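Local atomic coordinates of periplasmic oligopeptide-binding protein (Burkholderia pseudomallei, PDB entry 3ZS6), a protein that probably binds oligopeptides in the periplasm and delivers them to an ABC transporter for uptake into the cell. Residues H22-T27 against S424-V429; G305-G310 against Q458-A463; F407-Y410 against M414-F417. All blocks are in the same frame, centred on the assembly; numbering follows the deposited sequence.

Interaction 1: residues H22-T27 against S424-V429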
loop_
_atom_site.group_PDB
_atom_site.type_symbol
_atom_site.label_atom_id
_atom_site.label_comp_id
_atom_site.label_asym_id
_atom_site.label_seq_id
_atom_site.Cartn_x
_atom_site.Cartn_y
_atom_site.Cartn_z
ATOM N N HIS A 22 -2.898 -7.963 10.646
ATOM C CA HIS A 22 -3.888 -6.904 10.482
ATOM C C HIS A 22 -3.306 -5.615 9.897
ATOM O O HIS A 22 -3.981 -4.587 9.840
ATOM C CB HIS A 22 -4.604 -6.657 11.809
ATOM C CG HIS A 22 -5.316 -7.869 12.324
ATOM N ND1 HIS A 22 -6.429 -8.394 11.702
ATOM C CD2 HIS A 22 -5.050 -8.685 13.372
ATOM C CE1 HIS A 22 -6.833 -9.467 12.359
ATOM N NE2 HIS A 22 -6.014 -9.667 13.375
ATOM N N ILE A 23 -2.053 -5.681 9.456
ATOM C CA ILE A 23 -1.400 -4.527 8.840
ATOM C C ILE A 23 -1.852 -4.363 7.381
ATOM O O ILE A 23 -1.781 -5.303 6.589
ATOM C CB ILE A 23 0.141 -4.654 8.923
ATOM C CG1 ILE A 23 0.592 -4.462 10.376
ATOM C CG2 ILE A 23 0.823 -3.638 7.977
ATOM C CD1 ILE A 23 2.105 -4.636 10.617
ATOM N N GLU A 24 -2.333 -3.175 7.035
ATOM C CA GLU A 24 -2.868 -2.928 5.698
ATOM C C GLU A 24 -2.214 -1.748 4.990
ATOM O O GLU A 24 -2.266 -1.656 3.761
ATOM C CB GLU A 24 -4.363 -2.583 5.762
ATOM C CG GLU A 24 -5.293 -3.646 6.256
ATOM C CD GLU A 24 -6.731 -3.168 6.202
ATOM O OE1 GLU A 24 -7.240 -2.927 5.081
ATOM O OE2 GLU A 24 -7.345 -3.027 7.278
ATOM N N SER A 25 -1.675 -0.808 5.762
ATOM C CA SER A 25 -1.314 0.504 5.205
ATOM C C SER A 25 0.180 0.716 5.003
ATOM O O SER A 25 1.012 -0.028 5.537
ATOM C CB SER A 25 -1.840 1.622 6.113
ATOM O OG SER A 25 -1.052 1.710 7.291
ATOM N N TRP A 26 0.505 1.766 4.252
ATOM C CA TRP A 26 1.877 2.230 4.117
ATOM C C TRP A 26 2.484 2.435 5.512
ATOM O O TRP A 26 3.614 2.023 5.779
ATOM C CB TRP A 26 1.934 3.550 3.332
ATOM C CG TRP A 26 3.342 4.099 3.196
ATOM C CD1 TRP A 26 4.239 3.810 2.207
ATOM C CD2 TRP A 26 4.010 5.015 4.086
ATOM N NE1 TRP A 26 5.418 4.490 2.420
ATOM C CE2 TRP A 26 5.304 5.236 3.563
ATOM C CE3 TRP A 26 3.640 5.668 5.268
ATOM C CZ2 TRP A 26 6.233 6.078 4.186
ATOM C CZ3 TRP A 26 4.561 6.508 5.882
ATOM C CH2 TRP A 26 5.845 6.710 5.334
ATOM N N THR A 27 1.727 3.071 6.399
ATOM C CA THR A 27 2.228 3.342 7.740
ATOM C C THR A 27 2.462 2.040 8.517
ATOM O O THR A 27 3.490 1.880 9.164
ATOM C CB THR A 27 1.277 4.260 8.544
ATOM O OG1 THR A 27 1.244 5.570 7.951
ATOM C CG2 THR A 27 1.757 4.366 10.001
ATOM N N SER A 424 -11.321 -10.340 -3.871
ATOM C CA SER A 424 -10.071 -9.957 -3.208
ATOM C C SER A 424 -10.347 -9.202 -1.908
ATOM O O SER A 424 -11.278 -8.396 -1.840
ATOM C CB SER A 424 -9.217 -9.084 -4.123
ATOM O OG SER A 424 -8.267 -8.365 -3.368
ATOM N N SER A 425 -9.531 -9.446 -0.885
ATOM C CA SER A 425 -9.717 -8.792 0.406
ATOM C C SER A 425 -9.487 -7.278 0.333
ATOM O O SER A 425 -9.907 -6.540 1.216
ATOM C CB SER A 425 -8.810 -9.424 1.479
ATOM O OG SER A 425 -7.463 -8.969 1.379
ATOM N N GLN A 426 -8.806 -6.814 -0.707
ATOM C CA GLN A 426 -8.562 -5.379 -0.848
ATOM C C GLN A 426 -9.338 -4.772 -2.030
ATOM O O GLN A 426 -9.097 -3.630 -2.433
ATOM C CB GLN A 426 -7.056 -5.085 -0.944
ATOM C CG GLN A 426 -6.308 -5.231 0.387
ATOM C CD GLN A 426 -6.670 -4.136 1.379
ATOM O OE1 GLN A 426 -6.797 -2.966 1.012
ATOM N NE2 GLN A 426 -6.839 -4.511 2.642
ATOM N N ASN A 427 -10.257 -5.553 -2.587
ATOM C CA ASN A 427 -11.244 -5.035 -3.536
ATOM C C ASN A 427 -12.398 -4.442 -2.729
ATOM O O ASN A 427 -13.386 -5.114 -2.424
ATOM C CB ASN A 427 -11.726 -6.159 -4.461
ATOM C CG ASN A 427 -12.713 -5.676 -5.525
ATOM O OD1 ASN A 427 -13.386 -4.657 -5.362
ATOM N ND2 ASN A 427 -12.806 -6.423 -6.616
ATOM N N THR A 428 -12.242 -3.187 -2.328
ATOM C CA THR A 428 -13.229 -2.561 -1.462
ATOM C C THR A 428 -14.378 -1.917 -2.250
ATOM O O THR A 428 -15.485 -1.802 -1.725
ATOM C CB THR A 428 -12.582 -1.541 -0.480
ATOM O OG1 THR A 428 -11.930 -0.497 -1.214
ATOM C CG2 THR A 428 -11.562 -2.234 0.437
ATOM N N VAL A 429 -14.136 -1.523 -3.504
ATOM C CA VAL A 429 -15.217 -0.940 -4.316
ATOM C C VAL A 429 -16.302 -1.969 -4.660
ATOM O O VAL A 429 -17.445 -1.607 -4.969
ATOM C CB VAL A 429 -14.714 -0.275 -5.613
ATOM C CG1 VAL A 429 -13.669 0.797 -5.285
ATOM C CG2 VAL A 429 -14.162 -1.327 -6.593
#
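The peptide-binding site of this family 5 solute-binding protein is lined in part by Glu24 and Gln426, which join by a single hydrogen bond. Residues 22-27 lead into helix 26-35, and residues 424-429 belong to the loop between helices 414-417 and 434-443. Both segments meet the bound peptide. The backbones of Glu24 and Trp26 hydrogen-bond to it, and the side chain of Gln426 packs on one of its apolar side chains.

The two backbones stay well apart, with the CA atoms of Glu24 and Gln426 9.0 Å from each other. Two long side chains bridge the distance. The Glu24 chain runs out extended beyond CG (chi2 -178°). The Gln426 chain is bent at chi2 and brings its amide to the carboxylate. NE2 of Gln426 donates to OE1 of Glu24 at 2.9 Å, with an angle of 161° at the hydrogen. The acceptor lies close to the amide plane. The carboxylate is met less squarely: NE2 comes to the anti side of OE1 and is tilted out of the carboxylate plane. The two flat groups are turned 62° against each other, so they do not stack.

This buried carboxylate has a stronger partner in His395, whose NE2 also hydrogen-bonds to OE1. Gln426 NE2 in turn gives a bond to the carbonyl O of Lys100, so its amide nitrogen is held by two acceptors.

The base of Gln426 is fixed by its own loop. Residues 424-427 form a type I turn, in which Asn427 N bonds to Ser424 O. An ST turn is added where Gln426 N donates to Ser424 OG at 3.1 Å.

Interaction 2: residues G305-G310 against Q458-A463; sequences GLMPKG and QAHDLA
With chi1 at 179°, His460 extends its imidazole from helix 449-464 to the loop at residues 305-310. Met307 answers with chi1 -54° and a bend at chi2, which fold its thioether over the same ring. The two chains run alongside one another, head to tail.

The ring is used in two ways. At its edge, NE2 accepts a hydrogen bond from the backbone N of Leu306 at 3.0 Å. The donor sits close to the ring plane, and the angle at the hydrogen is 149°. The carbonyl carbon of Gly305 lies at the same edge, and CB of Leu306 comes to 3.7 Å from NE2 of His460.

One face is covered by Met307. Its CG stands over the ring centre, 3.4 Å from the centroid, in a CH-pi contact. The sulfur SD lies higher above that face, at 4.8 Å from the centroid. The methyl CE, carried on by an extended chi3, comes 4.0 Å from His460 CD2.

The surroundings are largely apolar. Met307 also packs on Phe416 and Phe417 of helix 414-417, and His460 touches Phe318. On the helix, Asp461 OD2 makes a salt bridge with Arg316. The contact thus joins the loop after strand 301-302 to helix 449-464, well away from the centre of the chain.

Because NE2 accepts, the ring is probably neutral with its proton on ND1. Burial would fit a neutral form.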
loop_
_atom_site.group_PDB
_atom_site.type_symbol
_atom_site.label_atom_id
_atom_site.label_comp_id
_atom_site.label_asym_id
_atom_site.label_seq_id
_atom_site.Cartn_x
_atom_site.Cartn_y
_atom_site.Cartn_z
ATOM N N GLY A 305 -6.119 4.958 -15.227
ATOM C CA GLY A 305 -6.275 3.595 -14.755
ATOM C C GLY A 305 -5.436 3.364 -13.506
ATOM O O GLY A 305 -4.944 4.322 -12.894
ATOM N N LEU A 306 -5.277 2.099 -13.126
ATOM C CA LEU A 306 -4.563 1.734 -11.900
ATOM C C LEU A 306 -3.055 1.570 -12.090
ATOM O O LEU A 306 -2.290 1.768 -11.149
ATOM C CB LEU A 306 -5.142 0.443 -11.304
ATOM C CG LEU A 306 -6.612 0.459 -10.867
ATOM C CD1 LEU A 306 -7.052 -0.939 -10.407
ATOM C CD2 LEU A 306 -6.848 1.495 -9.769
ATOM N N MET A 307 -2.632 1.187 -13.294
ATOM C CA MET A 307 -1.220 0.901 -13.553
ATOM C C MET A 307 -0.412 2.175 -13.794
ATOM O O MET A 307 -0.622 2.866 -14.790
ATOM C CB MET A 307 -1.053 -0.028 -14.769
ATOM C CG MET A 307 -1.838 -1.331 -14.712
ATOM S SD MET A 307 -1.267 -2.458 -13.424
ATOM C CE MET A 307 -2.611 -3.639 -13.428
ATOM N N PRO A 308 0.535 2.480 -12.894
ATOM C CA PRO A 308 1.427 3.622 -13.136
ATOM C C PRO A 308 2.354 3.300 -14.304
ATOM O O PRO A 308 2.730 2.141 -14.471
ATOM C CB PRO A 308 2.245 3.728 -11.838
ATOM C CG PRO A 308 1.582 2.805 -10.846
ATOM C CD PRO A 308 0.858 1.766 -11.650
ATOM N N LYS A 309 2.702 4.292 -15.116
ATOM C CA LYS A 309 3.663 4.048 -16.180
ATOM C C LYS A 309 4.955 3.532 -15.547
ATOM O O LYS A 309 5.433 4.090 -14.559
ATOM C CB LYS A 309 3.929 5.326 -16.977
ATOM C CG LYS A 309 4.959 5.157 -18.087
ATOM C CD LYS A 309 5.330 6.488 -18.728
ATOM C CE LYS A 309 4.150 7.117 -19.455
ATOM N NZ LYS A 309 4.562 8.332 -20.219
ATOM N N GLY A 310 5.501 2.450 -16.090
ATOM C CA GLY A 310 6.747 1.910 -15.577
ATOM C C GLY A 310 6.635 0.619 -14.782
ATOM O O GLY A 310 7.630 -0.075 -14.585
ATOM N N GLN A 458 -4.549 -6.260 -21.592
ATOM C CA GLN A 458 -5.912 -6.432 -22.078
ATOM C C GLN A 458 -6.901 -6.467 -20.916
ATOM O O GLN A 458 -7.922 -5.788 -20.948
ATOM C CB GLN A 458 -6.039 -7.695 -22.930
ATOM C CG GLN A 458 -7.450 -7.935 -23.439
ATOM C CD GLN A 458 -7.584 -9.230 -24.215
ATOM O OE1 GLN A 458 -6.615 -9.976 -24.380
ATOM N NE2 GLN A 458 -8.794 -9.507 -24.690
ATOM N N ALA A 459 -6.580 -7.244 -19.883
ATOM C CA ALA A 459 -7.421 -7.325 -18.689
ATOM C C ALA A 459 -7.546 -5.985 -17.946
ATOM O O ALA A 459 -8.638 -5.626 -17.492
ATOM C CB ALA A 459 -6.905 -8.405 -17.748
ATOM N N HIS A 460 -6.439 -5.258 -17.807
ATOM C CA HIS A 460 -6.483 -3.956 -17.139
ATOM C C HIS A 460 -7.388 -2.990 -17.906
ATOM O O HIS A 460 -8.302 -2.400 -17.322
ATOM C CB HIS A 460 -5.083 -3.354 -16.944
ATOM C CG HIS A 460 -5.090 -2.008 -16.274
ATOM N ND1 HIS A 460 -4.504 -0.892 -16.835
ATOM C CD2 HIS A 460 -5.624 -1.598 -15.098
ATOM C CE1 HIS A 460 -4.677 0.146 -16.034
ATOM N NE2 HIS A 460 -5.356 -0.255 -14.973
ATOM N N ASP A 461 -7.137 -2.841 -19.208
ATOM C CA ASP A 461 -7.973 -2.001 -20.070
ATOM C C ASP A 461 -9.449 -2.370 -19.952
ATOM O O ASP A 461 -10.316 -1.498 -19.857
ATOM C CB ASP A 461 -7.565 -2.136 -21.545
ATOM C CG ASP A 461 -6.188 -1.565 -21.841
ATOM O OD1 ASP A 461 -5.614 -0.853 -20.984
ATOM O OD2 ASP A 461 -5.687 -1.822 -22.958
ATOM N N LEU A 462 -9.736 -3.667 -19.984
ATOM C CA LEU A 462 -11.116 -4.133 -19.915
ATOM C C LEU A 462 -11.777 -3.654 -18.628
ATOM O O LEU A 462 -12.896 -3.124 -18.647
ATOM C CB LEU A 462 -11.179 -5.659 -20.003
ATOM C CG LEU A 462 -12.589 -6.250 -20.090
ATOM C CD1 LEU A 462 -13.328 -5.663 -21.285
ATOM C CD2 LEU A 462 -12.549 -7.781 -20.171
ATOM N N ALA A 463 -11.082 -3.839 -17.509
ATOM C CA ALA A 463 -11.587 -3.373 -16.220
ATOM C C ALA A 463 -11.797 -1.856 -16.174
ATOM O O ALA A 463 -12.811 -1.386 -15.667
ATOM C CB ALA A 463 -10.663 -3.806 -15.099
#

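Interaction 3: residues F407-Y410 against M414-F417; sequences FADY and MTFF
The chain leaves strand 401-407 at Phe407 and turns back, so that Ala408 and Thr415 of the short, weakly bonded helix 414-417 come within 5.8 Å at their CA atoms. Thr415 is the centre of the contact. Its OG1 lies anti to the backbone N (chi1 -178°) and accepts a nearly straight bond from Asp409 N at 3.1 Å, with 170° at the hydrogen. The same hydroxyl donates to a water at 2.7 Å from OG1, and that water donates to Asp409 OD2. Trp406 NE1 also bonds to OG1, while Tyr101 OH is the stronger partner of Asp409 OD2.

The carbon atoms of Thr415 pack on Ala408 and Tyr410. CG2 rests 3.7 Å from Ala408 CB. CB lies over one face of the Tyr410 ring, 3.9 Å from its centroid and displaced from the ring centre. Met414 CB comes to the edge of that ring, and the ring of Phe416 meets Ala408 CB.

Asp409 OD1 and the backbone of Phe407 hydrogen-bond to the bound peptide. This strand-to-helix connection forms part of the wall of the peptide-binding site, as in OppA-type proteins.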
loop_
_atom_site.group_PDB
_atom_site.type_symbol
_atom_site.label_atom_id
_atom_site.label_comp_id
_atom_site.label_asym_id
_atom_site.label_seq_id
_atom_site.Cartn_x
_atom_site.Cartn_y
_atom_site.Cartn_z
ATOM N N PHE A 407 -0.268 1.750 -2.911
ATOM C CA PHE A 407 1.170 1.612 -3.153
ATOM C C PHE A 407 1.455 0.173 -3.542
ATOM O O PHE A 407 0.987 -0.759 -2.875
ATOM C CB PHE A 407 1.965 1.926 -1.875
ATOM C CG PHE A 407 2.437 3.346 -1.786
ATOM C CD1 PHE A 407 1.575 4.354 -1.381
ATOM C CD2 PHE A 407 3.747 3.676 -2.107
ATOM C CE1 PHE A 407 2.008 5.666 -1.303
ATOM C CE2 PHE A 407 4.192 4.992 -2.027
ATOM C CZ PHE A 407 3.320 5.984 -1.625
ATOM N N ALA A 408 2.219 -0.023 -4.610
ATOM C CA ALA A 408 2.580 -1.375 -5.025
ATOM C C ALA A 408 3.255 -2.121 -3.870
ATOM O O ALA A 408 4.086 -1.542 -3.167
ATOM C CB ALA A 408 3.514 -1.314 -6.223
ATOM N N ASP A 409 2.910 -3.396 -3.683
ATOM C CA ASP A 409 3.548 -4.233 -2.658
ATOM C C ASP A 409 4.794 -4.907 -3.230
ATOM O O ASP A 409 5.617 -5.459 -2.492
ATOM C CB ASP A 409 2.588 -5.318 -2.145
ATOM C CG ASP A 409 1.474 -4.758 -1.264
ATOM O OD1 ASP A 409 1.670 -3.692 -0.646
ATOM O OD2 ASP A 409 0.399 -5.387 -1.194
ATOM N N TYR A 410 4.902 -4.868 -4.556
ATOM C CA TYR A 410 6.004 -5.470 -5.293
ATOM C C TYR A 410 5.897 -4.960 -6.715
ATOM O O TYR A 410 4.844 -4.462 -7.116
ATOM C CB TYR A 410 5.921 -6.999 -5.266
ATOM C CG TYR A 410 4.557 -7.558 -5.609
ATOM C CD1 TYR A 410 4.199 -7.824 -6.930
ATOM C CD2 TYR A 410 3.621 -7.817 -4.611
ATOM C CE1 TYR A 410 2.942 -8.342 -7.247
ATOM C CE2 TYR A 410 2.362 -8.328 -4.915
ATOM C CZ TYR A 410 2.029 -8.587 -6.233
ATOM O OH TYR A 410 0.784 -9.098 -6.532
ATOM N N MET A 414 0.393 -7.329 -10.970
ATOM C CA MET A 414 -0.524 -8.116 -10.145
ATOM C C MET A 414 -0.935 -7.396 -8.853
ATOM O O MET A 414 -2.035 -7.600 -8.355
ATOM C CB MET A 414 0.068 -9.495 -9.811
ATOM C CG MET A 414 -0.062 -10.535 -10.937
ATOM S SD MET A 414 -1.749 -10.768 -11.569
ATOM C CE MET A 414 -2.541 -11.601 -10.205
ATOM N N THR A 415 -0.054 -6.570 -8.300
ATOM C CA THR A 415 -0.383 -5.892 -7.046
ATOM C C THR A 415 -1.589 -4.960 -7.215
ATOM O O THR A 415 -2.380 -4.776 -6.286
ATOM C CB THR A 415 0.815 -5.126 -6.450
ATOM O OG1 THR A 415 0.434 -4.538 -5.200
ATOM C CG2 THR A 415 1.306 -4.033 -7.397
ATOM N N PHE A 416 -1.742 -4.389 -8.405
ATOM C CA PHE A 416 -2.855 -3.476 -8.652
ATOM C C PHE A 416 -4.143 -4.247 -8.958
ATOM O O PHE A 416 -5.253 -3.785 -8.655
ATOM C CB PHE A 416 -2.497 -2.474 -9.754
ATOM C CG PHE A 416 -1.469 -1.459 -9.329
ATOM C CD1 PHE A 416 -1.828 -0.381 -8.526
ATOM C CD2 PHE A 416 -0.138 -1.602 -9.691
ATOM C CE1 PHE A 416 -0.887 0.554 -8.119
ATOM C CE2 PHE A 416 0.814 -0.676 -9.279
ATOM C CZ PHE A 416 0.440 0.399 -8.490
ATOM N N PHE A 417 -3.998 -5.438 -9.535
ATOM C CA PHE A 417 -5.156 -6.303 -9.734
ATOM C C PHE A 417 -5.819 -6.717 -8.408
ATOM O O PHE A 417 -6.989 -7.085 -8.394
ATOM C CB PHE A 417 -4.811 -7.529 -10.599
ATOM C CG PHE A 417 -4.809 -7.246 -12.095
ATOM C CD1 PHE A 417 -5.997 -7.014 -12.776
ATOM C CD2 PHE A 417 -3.617 -7.241 -12.820
ATOM C CE1 PHE A 417 -6.000 -6.756 -14.154
ATOM C CE2 PHE A 417 -3.606 -6.993 -14.191
ATOM C CZ PHE A 417 -4.803 -6.741 -14.861
HETATM O O HOH W 1 -0.370 -6.518 -3.571
#

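All three contacts are buried, but interactions 1 and 3 lie nearer the centre of the chain and reach the bound peptide. The centre of interaction 2 lies about 17 Å from the centre of the chain. Interactions 2 and 3 touch directly: Phe416 packs on Pro308, and Phe417 packs on Met307 and His460. Helix 414-417 is thus wedged between the binding-site wall and helix 449-464. The chemistry follows the place. Near the peptide, interaction 1 has a single amide-carboxylate bond between its segments, and interaction 3 mixes a hydroxyl, a water and apolar packing. Farther out, in interaction 2, one imidazole takes a backbone N-H at its edge and a methionine chain over its face.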